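PDB 7BWG: beta-N-acetylhexosaminidase from Microbacterium sp. HJ5, which probably releases terminal non-reducing N-acetyl-D-hexosamine residues from N-acetyl-beta-D-hexosaminides by hydrolysis, as a glycoside hydrolase family 20 enzyme. Local coordinates for residues Ala396-Pro406 with Trp415-Ala425; Asp50-Leu58 with Leu108-Gly116. One frame throughout, in Å; residues are numbered along the deposited sequence.

Contact 1 of 2, residues Ala396-Pro406 with Trp415-Ala425; sequences ADAIYLDMKYP and WANGPTSVQRA
The backbones of 396-406 and 415-425 meet at three places, CA to CA 5.3 Å for D397 and A416, 4.1 Å for A398 and A425, and 4.6 Å for K404 and P419. Beside the last, T420 N donates to K404 O at 2.8 Å. T420 makes the second bond across. With OG1 anti to its carbonyl carbon (chi1 -67°), the hydroxyl reaches D397 O at 3.0 Å, approaching from above the carbonyl plane. R424 completes this polar centre: NH1 donates to G418 O, which lies in the guanidinium plane, and more weakly to T420 OG1, while D397 CB covers one face of the group. The flat end of R424 is thereby tied to its own loop and laid against D397, whose OD1 accepts a hydrogen bond from Y370 N. S421 OG, at the N-cap of helix 422-426, accepts from R424 N and fixes the start of that helix. The apolar half is built round W415. The methyl M403 CE lies over the five-membered ring, 4.0 Å from its centroid, and SD sits over the same face, a Met-aromatic contact; bends at chi2 and chi3 fold the thioether over the indole. Y400 meets W415 rim to rim with planes at 71°, and A396 CB touches CH2 of W415. At the far end P406 packs on P419 and S421, and V422 CG2 comes to the edge of the Y405 ring, 3.5 Å from CE1. Both segments belong to the excursion joining parallel strands 391-393 and 442-449 of the catalytic TIM barrel; I399 and L401 lie on strand 442-449, and helix 467-475 backs V422 and A425, its R467 forming a cation-pi contact with Y405.

Contact 2 of 2, residues Asp50-Leu58 with Leu108-Gly116; sequences DAASALSAL and LFYGVQTLG
A52 O is gripped twice, by S56 N and by S56 OG at 2.8 Å, on a side of helix 50-58 turned from the contact, while A51, A54, L55 and L58 of the same helix meet 108-116. The hydroxyl comes in above the carbonyl plane, alongside the ordinary helical bond to the same oxygen. The side chains that meet across the contact are mostly apolar. V112 is the central knob, its side chain lodged in the hole formed by A51, A54, L55 and L58: CG2 rests 3.8 Å from L55 CB, and CG1 faces A54 and L58. The two helix segments run nearly parallel, axes 9.6 Å apart and crossing at -19°. They are the paired helices of the family 20 domain 2 fold, lying side by side on the domain's sheet, with 108-116 also facing the catalytic domain. L78 of strand 76-80 meets A52, L55, L108 and V112 from the sheet side, whereas F109 reaches H226 and Q113 touches S167. Near the start of the pair, A51 CB meets L108 CD2 at 3.8 Å. A54 CB abuts the edge of the F109 ring, 3.7 Å from CE1, close to the ring plane. L55 extends with CG anti to the backbone N (chi1 -180°), which carries CD1 across to L115 CD1 at 3.8 Å. At the other end L58 divides its branches: CD1 touches V112 and the amide end of Q113, and CD2 rests against G116, 4.0 Å from CA, where the bare glycine backbone lets the leucine lie directly on the helix.

Overall arrangement
Contacts 1 and 2 hold different elements of different domains, centres about 31 Å apart and nearest atoms about 16 Å apart, without touching. Contact 2 is the more buried of the two: regular helices, far apart in sequence, pair mainly through small and branched aliphatic groups against the sheet of domain 2. Contact 1, only partly buried, lies within one connection of the TIM barrel and is mostly loop. Its polar part uses backbone carbonyls, a threonine hydroxyl and an arginine, with aromatic and sulfur contacts beside them and several of its touching residues exposed to solvent. Neither contact lies at the predicted proton donor, E320.

Contact 1 of 2, residues Ala396-Pro406 with Trp415-Ala425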
loop_
_atom_site.group_PDB
_atom_site.type_symbol
_atom_site.label_atom_id
_atom_site.label_comp_id
_atom_site.label_asym_id
_atom_site.label_seq_id
_atom_site.Cartn_x
_atom_site.Cartn_y
_atom_site.Cartn_z
ATOM N N ALA A 396 -21.851 10.455 -20.632
ATOM C CA ALA A 396 -21.973 9.316 -21.537
ATOM C C ALA A 396 -22.166 9.773 -22.976
ATOM O O ALA A 396 -21.478 9.303 -23.888
ATOM C CB ALA A 396 -23.134 8.421 -21.102
ATOM N N ASP A 397 -23.106 10.693 -23.200
ATOM C CA ASP A 397 -23.345 11.192 -24.548
ATOM C C ASP A 397 -22.140 11.938 -25.104
ATOM O O ASP A 397 -21.967 11.991 -26.327
ATOM C CB ASP A 397 -24.578 12.098 -24.564
ATOM C CG ASP A 397 -24.431 13.296 -23.646
ATOM O OD1 ASP A 397 -23.571 13.251 -22.742
ATOM O OD2 ASP A 397 -25.171 14.286 -23.832
ATOM N N ALA A 398 -21.293 12.496 -24.239
ATOM C CA ALA A 398 -20.151 13.291 -24.673
ATOM C C ALA A 398 -18.867 12.471 -24.755
ATOM O O ALA A 398 -18.329 12.261 -25.845
ATOM C CB ALA A 398 -19.955 14.485 -23.730
ATOM N N ILE A 399 -18.374 11.983 -23.617
ATOM C CA ILE A 399 -16.989 11.540 -23.508
ATOM C C ILE A 399 -16.843 10.027 -23.467
ATOM O O ILE A 399 -15.705 9.530 -23.442
ATOM C CB ILE A 399 -16.304 12.192 -22.292
ATOM C CG1 ILE A 399 -14.842 12.485 -22.626
ATOM C CG2 ILE A 399 -16.452 11.324 -21.057
ATOM C CD1 ILE A 399 -14.707 13.461 -23.777
ATOM N N TYR A 400 -17.941 9.272 -23.484
ATOM C CA TYR A 400 -17.846 7.814 -23.511
ATOM C C TYR A 400 -17.238 7.371 -24.836
ATOM O O TYR A 400 -17.905 7.391 -25.877
ATOM C CB TYR A 400 -19.217 7.181 -23.298
ATOM C CG TYR A 400 -19.482 6.792 -21.862
ATOM C CD1 TYR A 400 -18.683 7.277 -20.838
ATOM C CD2 TYR A 400 -20.523 5.937 -21.530
ATOM C CE1 TYR A 400 -18.917 6.928 -19.523
ATOM C CE2 TYR A 400 -20.760 5.581 -20.215
ATOM C CZ TYR A 400 -19.954 6.079 -19.218
ATOM O OH TYR A 400 -20.186 5.727 -17.910
ATOM N N LEU A 401 -15.968 6.966 -24.799
ATOM C CA LEU A 401 -15.235 6.608 -26.006
ATOM C C LEU A 401 -15.659 5.268 -26.591
ATOM O O LEU A 401 -15.315 4.980 -27.742
ATOM C CB LEU A 401 -13.733 6.595 -25.714
ATOM C CG LEU A 401 -13.178 7.931 -25.217
ATOM C CD1 LEU A 401 -11.701 7.818 -24.867
ATOM C CD2 LEU A 401 -13.409 9.024 -26.251
ATOM N N ASP A 402 -16.390 4.449 -25.838
ATOM C CA ASP A 402 -16.931 3.203 -26.365
ATOM C C ASP A 402 -18.240 3.401 -27.114
ATOM O O ASP A 402 -18.821 2.415 -27.581
ATOM C CB ASP A 402 -17.144 2.198 -25.232
ATOM C CG ASP A 402 -18.273 2.599 -24.305
ATOM O OD1 ASP A 402 -18.211 3.710 -23.742
ATOM O OD2 ASP A 402 -19.225 1.805 -24.144
ATOM N N MET A 403 -18.721 4.636 -27.235
ATOM C CA MET A 403 -19.972 4.899 -27.929
ATOM C C MET A 403 -19.742 4.958 -29.434
ATOM O O MET A 403 -18.774 5.563 -29.904
ATOM C CB MET A 403 -20.592 6.208 -27.438
ATOM C CG MET A 403 -22.110 6.231 -27.488
ATOM S SD MET A 403 -22.855 5.047 -26.350
ATOM C CE MET A 403 -22.418 5.764 -24.768
ATOM N N LYS A 404 -20.647 4.327 -30.183
ATOM C CA LYS A 404 -20.522 4.223 -31.633
ATOM C C LYS A 404 -20.325 5.593 -32.275
ATOM O O LYS A 404 -20.817 6.612 -31.779
ATOM C CB LYS A 404 -21.773 3.568 -32.224
ATOM C CG LYS A 404 -21.651 2.086 -32.520
ATOM C CD LYS A 404 -23.008 1.512 -32.914
ATOM C CE LYS A 404 -22.868 0.171 -33.615
ATOM N NZ LYS A 404 -22.180 0.303 -34.930
ATOM N N TYR A 405 -19.585 5.611 -33.391
ATOM C CA TYR A 405 -19.563 6.797 -34.230
ATOM C C TYR A 405 -20.829 6.838 -35.080
ATOM O O TYR A 405 -21.343 5.795 -35.486
ATOM C CB TYR A 405 -18.343 6.801 -35.148
ATOM C CG TYR A 405 -17.042 7.272 -34.534
ATOM C CD1 TYR A 405 -16.696 8.617 -34.546
ATOM C CD2 TYR A 405 -16.144 6.371 -33.972
ATOM C CE1 TYR A 405 -15.503 9.055 -33.995
ATOM C CE2 TYR A 405 -14.945 6.802 -33.418
ATOM C CZ TYR A 405 -14.630 8.145 -33.432
ATOM O OH TYR A 405 -13.442 8.580 -32.884
ATOM N N PRO A 406 -21.359 8.030 -35.357
ATOM C CA PRO A 406 -22.468 8.109 -36.318
ATOM C C PRO A 406 -22.034 7.793 -37.736
ATOM O O PRO A 406 -22.851 7.300 -38.524
ATOM C CB PRO A 406 -22.952 9.558 -36.178
ATOM C CG PRO A 406 -21.763 10.297 -35.678
ATOM C CD PRO A 406 -21.012 9.346 -34.798
ATOM N N TRP A 415 -26.149 3.361 -26.474
ATOM C CA TRP A 415 -27.209 3.393 -25.474
ATOM C C TRP A 415 -27.438 4.774 -24.875
ATOM O O TRP A 415 -28.446 4.960 -24.185
ATOM C CB TRP A 415 -26.911 2.393 -24.355
ATOM C CG TRP A 415 -25.652 2.678 -23.590
ATOM C CD1 TRP A 415 -24.438 2.079 -23.762
ATOM C CD2 TRP A 415 -25.485 3.620 -22.521
ATOM N NE1 TRP A 415 -23.526 2.592 -22.874
ATOM C CE2 TRP A 415 -24.144 3.540 -22.102
ATOM C CE3 TRP A 415 -26.339 4.523 -21.879
ATOM C CZ2 TRP A 415 -23.638 4.327 -21.072
ATOM C CZ3 TRP A 415 -25.832 5.307 -20.861
ATOM C CH2 TRP A 415 -24.495 5.204 -20.467
ATOM N N ALA A 416 -26.536 5.730 -25.094
ATOM C CA ALA A 416 -26.721 7.075 -24.558
ATOM C C ALA A 416 -27.934 7.736 -25.200
ATOM O O ALA A 416 -29.072 7.512 -24.776
ATOM C CB ALA A 416 -25.467 7.923 -24.780
ATOM N N ASN A 417 -27.700 8.559 -26.215
ATOM C CA ASN A 417 -28.757 9.103 -27.060
ATOM C C ASN A 417 -28.375 8.927 -28.522
ATOM O O ASN A 417 -28.451 9.848 -29.337
ATOM C CB ASN A 417 -29.035 10.567 -26.731
ATOM C CG ASN A 417 -29.373 10.785 -25.270
ATOM O OD1 ASN A 417 -30.257 10.126 -24.721
ATOM N ND2 ASN A 417 -28.672 11.714 -24.631
ATOM N N GLY A 418 -27.947 7.714 -28.863
ATOM C CA GLY A 418 -27.461 7.413 -30.185
ATOM C C GLY A 418 -25.949 7.397 -30.234
ATOM O O GLY A 418 -25.269 7.501 -29.208
ATOM N N PRO A 419 -25.389 7.246 -31.433
ATOM C CA PRO A 419 -23.936 7.357 -31.585
ATOM C C PRO A 419 -23.454 8.759 -31.236
ATOM O O PRO A 419 -24.212 9.730 -31.248
ATOM C CB PRO A 419 -23.707 7.040 -33.068
ATOM C CG PRO A 419 -24.919 6.275 -33.489
ATOM C CD PRO A 419 -26.050 6.833 -32.682
ATOM N N THR A 420 -22.165 8.851 -30.917
ATOM C CA THR A 420 -21.544 10.101 -30.486
ATOM C C THR A 420 -20.609 10.593 -31.584
ATOM O O THR A 420 -19.600 9.946 -31.883
ATOM C CB THR A 420 -20.788 9.912 -29.172
ATOM O OG1 THR A 420 -21.716 9.629 -28.118
ATOM C CG2 THR A 420 -19.999 11.167 -28.826
ATOM N N SER A 421 -20.945 11.733 -32.180
ATOM C CA SER A 421 -20.049 12.358 -33.135
ATOM C C SER A 421 -18.883 13.018 -32.407
ATOM O O SER A 421 -18.960 13.342 -31.218
ATOM C CB SER A 421 -20.795 13.390 -33.984
ATOM O OG SER A 421 -21.283 14.455 -33.188
ATOM N N VAL A 422 -17.781 13.203 -33.138
ATOM C CA VAL A 422 -16.628 13.905 -32.577
ATOM C C VAL A 422 -17.033 15.303 -32.128
ATOM O O VAL A 422 -16.545 15.812 -31.111
ATOM C CB VAL A 422 -15.476 13.944 -33.598
ATOM C CG1 VAL A 422 -14.306 14.756 -33.064
ATOM C CG2 VAL A 422 -15.030 12.534 -33.946
ATOM N N GLN A 423 -17.942 15.937 -32.871
ATOM C CA GLN A 423 -18.458 17.242 -32.470
ATOM C C GLN A 423 -19.250 17.143 -31.173
ATOM O O GLN A 423 -19.071 17.956 -30.260
ATOM C CB GLN A 423 -19.326 17.822 -33.586
ATOM C CG GLN A 423 -20.216 18.968 -33.142
ATOM C CD GLN A 423 -20.562 19.906 -34.278
ATOM O OE1 GLN A 423 -20.403 19.568 -35.450
ATOM N NE2 GLN A 423 -21.034 21.099 -33.935
ATOM N N ARG A 424 -20.137 16.149 -31.079
ATOM C CA ARG A 424 -20.927 15.970 -29.866
ATOM C C ARG A 424 -20.048 15.627 -28.671
ATOM O O ARG A 424 -20.371 15.998 -27.536
ATOM C CB ARG A 424 -21.977 14.885 -30.098
ATOM C CG ARG A 424 -22.841 14.564 -28.902
ATOM C CD ARG A 424 -23.215 13.101 -28.933
ATOM N NE ARG A 424 -24.534 12.855 -28.367
ATOM C CZ ARG A 424 -25.066 11.647 -28.227
ATOM N NH1 ARG A 424 -24.392 10.570 -28.608
ATOM N NH2 ARG A 424 -26.271 11.517 -27.701
ATOM N N ALA A 425 -18.933 14.929 -28.903
ATOM C CA ALA A 425 -17.970 14.682 -27.837
ATOM C C ALA A 425 -17.301 15.963 -27.362
ATOM O O ALA A 425 -16.745 15.990 -26.258
ATOM C CB ALA A 425 -16.909 13.684 -28.307
#

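Contact 2 of 2, residues Asp50-Leu58 with Leu108-Gly116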
loop_
_atom_site.group_PDB
_atom_site.type_symbol
_atom_site.label_atom_id
_atom_site.label_comp_id
_atom_site.label_asym_id
_atom_site.label_seq_id
_atom_site.Cartn_x
_atom_site.Cartn_y
_atom_site.Cartn_z
ATOM N N ASP A 50 15.239 12.117 -18.264
ATOM C CA ASP A 50 14.427 11.302 -19.157
ATOM C C ASP A 50 13.493 12.117 -20.042
ATOM O O ASP A 50 12.964 11.571 -21.017
ATOM C CB ASP A 50 13.602 10.298 -18.346
ATOM N N ALA A 51 13.261 13.393 -19.724
ATOM C CA ALA A 51 12.459 14.233 -20.608
ATOM C C ALA A 51 13.109 14.372 -21.977
ATOM O O ALA A 51 12.409 14.494 -22.989
ATOM C CB ALA A 51 12.238 15.608 -19.978
ATOM N N ALA A 52 14.443 14.351 -22.032
ATOM C CA ALA A 52 15.132 14.327 -23.317
ATOM C C ALA A 52 14.863 13.025 -24.059
ATOM O O ALA A 52 14.651 13.028 -25.277
ATOM C CB ALA A 52 16.633 14.532 -23.112
ATOM N N SER A 53 14.868 11.900 -23.340
ATOM C CA SER A 53 14.538 10.622 -23.961
ATOM C C SER A 53 13.095 10.609 -24.450
ATOM O O SER A 53 12.787 10.010 -25.487
ATOM C CB SER A 53 14.781 9.480 -22.975
ATOM O OG SER A 53 13.764 9.433 -21.990
ATOM N N ALA A 54 12.195 11.265 -23.712
ATOM C CA ALA A 54 10.818 11.396 -24.175
ATOM C C ALA A 54 10.732 12.252 -25.431
ATOM O O ALA A 54 9.852 12.034 -26.270
ATOM C CB ALA A 54 9.944 11.984 -23.067
ATOM N N LEU A 55 11.635 13.224 -25.578
ATOM C CA LEU A 55 11.670 14.034 -26.790
ATOM C C LEU A 55 12.346 13.290 -27.934
ATOM O O LEU A 55 11.942 13.431 -29.094
ATOM C CB LEU A 55 12.385 15.358 -26.512
ATOM C CG LEU A 55 12.520 16.349 -27.670
ATOM C CD1 LEU A 55 11.157 16.848 -28.114
ATOM C CD2 LEU A 55 13.411 17.513 -27.267
ATOM N N SER A 56 13.374 12.494 -27.628
ATOM C CA SER A 56 14.053 11.726 -28.668
ATOM C C SER A 56 13.132 10.667 -29.259
ATOM O O SER A 56 13.112 10.465 -30.479
ATOM C CB SER A 56 15.320 11.087 -28.104
ATOM O OG SER A 56 16.118 12.044 -27.430
ATOM N N ALA A 57 12.365 9.977 -28.411
ATOM C CA ALA A 57 11.385 9.021 -28.914
ATOM C C ALA A 57 10.271 9.718 -29.683
ATOM O O ALA A 57 9.685 9.125 -30.595
ATOM C CB ALA A 57 10.804 8.203 -27.760
ATOM N N LEU A 58 9.966 10.969 -29.328
ATOM C CA LEU A 58 9.022 11.757 -30.109
ATOM C C LEU A 58 9.548 12.055 -31.504
ATOM O O LEU A 58 8.759 12.385 -32.395
ATOM C CB LEU A 58 8.693 13.062 -29.385
ATOM C CG LEU A 58 7.381 13.063 -28.601
ATOM C CD1 LEU A 58 7.363 14.188 -27.582
ATOM C CD2 LEU A 58 6.193 13.171 -29.545
ATOM N N LEU A 108 7.274 19.844 -17.605
ATOM C CA LEU A 108 8.200 19.683 -18.718
ATOM C C LEU A 108 7.724 18.587 -19.664
ATOM O O LEU A 108 7.822 18.726 -20.889
ATOM C CB LEU A 108 9.599 19.372 -18.185
ATOM C CG LEU A 108 10.820 19.824 -18.992
ATOM C CD1 LEU A 108 12.089 19.534 -18.213
ATOM C CD2 LEU A 108 10.885 19.163 -20.360
ATOM N N PHE A 109 7.194 17.491 -19.112
ATOM C CA PHE A 109 6.731 16.390 -19.952
ATOM C C PHE A 109 5.610 16.836 -20.880
ATOM O O PHE A 109 5.579 16.459 -22.056
ATOM C CB PHE A 109 6.269 15.221 -19.085
ATOM C CG PHE A 109 5.956 13.979 -19.867
ATOM C CD1 PHE A 109 6.968 13.274 -20.497
ATOM C CD2 PHE A 109 4.654 13.523 -19.982
ATOM C CE1 PHE A 109 6.688 12.132 -21.221
ATOM C CE2 PHE A 109 4.368 12.380 -20.707
ATOM C CZ PHE A 109 5.387 11.684 -21.326
ATOM N N TYR A 110 4.677 17.641 -20.368
ATOM C CA TYR A 110 3.600 18.135 -21.215
ATOM C C TYR A 110 4.094 19.205 -22.177
ATOM O O TYR A 110 3.549 19.345 -23.279
ATOM C CB TYR A 110 2.458 18.659 -20.348
ATOM C CG TYR A 110 1.888 17.593 -19.445
ATOM C CD1 TYR A 110 1.774 16.281 -19.885
ATOM C CD2 TYR A 110 1.478 17.887 -18.153
ATOM C CE1 TYR A 110 1.261 15.295 -19.070
ATOM C CE2 TYR A 110 0.962 16.906 -17.328
ATOM C CZ TYR A 110 0.855 15.611 -17.794
ATOM O OH TYR A 110 0.344 14.625 -16.983
ATOM N N GLY A 111 5.120 19.962 -21.787
ATOM C CA GLY A 111 5.764 20.854 -22.735
ATOM C C GLY A 111 6.552 20.097 -23.783
ATOM O O GLY A 111 6.621 20.512 -24.944
ATOM N N VAL A 112 7.159 18.974 -23.392
ATOM C CA VAL A 112 7.819 18.114 -24.367
ATOM C C VAL A 112 6.790 17.469 -25.288
ATOM O O VAL A 112 7.092 17.159 -26.446
ATOM C CB VAL A 112 8.695 17.069 -23.645
ATOM C CG1 VAL A 112 8.166 15.655 -23.859
ATOM C CG2 VAL A 112 10.138 17.180 -24.111
ATOM N N GLN A 113 5.561 17.274 -24.801
ATOM C CA GLN A 113 4.507 16.734 -25.655
ATOM C C GLN A 113 4.041 17.766 -26.673
ATOM O O GLN A 113 3.723 17.419 -27.816
ATOM C CB GLN A 113 3.333 16.252 -24.804
ATOM C CG GLN A 113 3.602 14.972 -24.026
ATOM C CD GLN A 113 4.087 13.839 -24.908
ATOM O OE1 GLN A 113 3.653 13.694 -26.051
ATOM N NE2 GLN A 113 4.996 13.026 -24.379
ATOM N N THR A 114 3.991 19.039 -26.276
ATOM C CA THR A 114 3.601 20.092 -27.210
ATOM C C THR A 114 4.630 20.264 -28.319
ATOM O O THR A 114 4.272 20.651 -29.438
ATOM C CB THR A 114 3.400 21.410 -26.462
ATOM O OG1 THR A 114 2.748 21.157 -25.211
ATOM C CG2 THR A 114 2.546 22.364 -27.279
ATOM N N LEU A 115 5.903 19.982 -28.030
ATOM C CA LEU A 115 6.934 20.062 -29.060
ATOM C C LEU A 115 6.643 19.096 -30.201
ATOM O O LEU A 115 6.784 19.453 -31.376
ATOM C CB LEU A 115 8.307 19.779 -28.442
ATOM C CG LEU A 115 9.581 20.291 -29.129
ATOM C CD1 LEU A 115 9.870 19.573 -30.445
ATOM C CD2 LEU A 115 9.502 21.793 -29.345
ATOM N N GLY A 116 6.232 17.869 -29.875
ATOM C CA GLY A 116 5.918 16.904 -30.916
ATOM C C GLY A 116 4.798 17.369 -31.825
ATOM O O GLY A 116 4.886 17.247 -33.049
#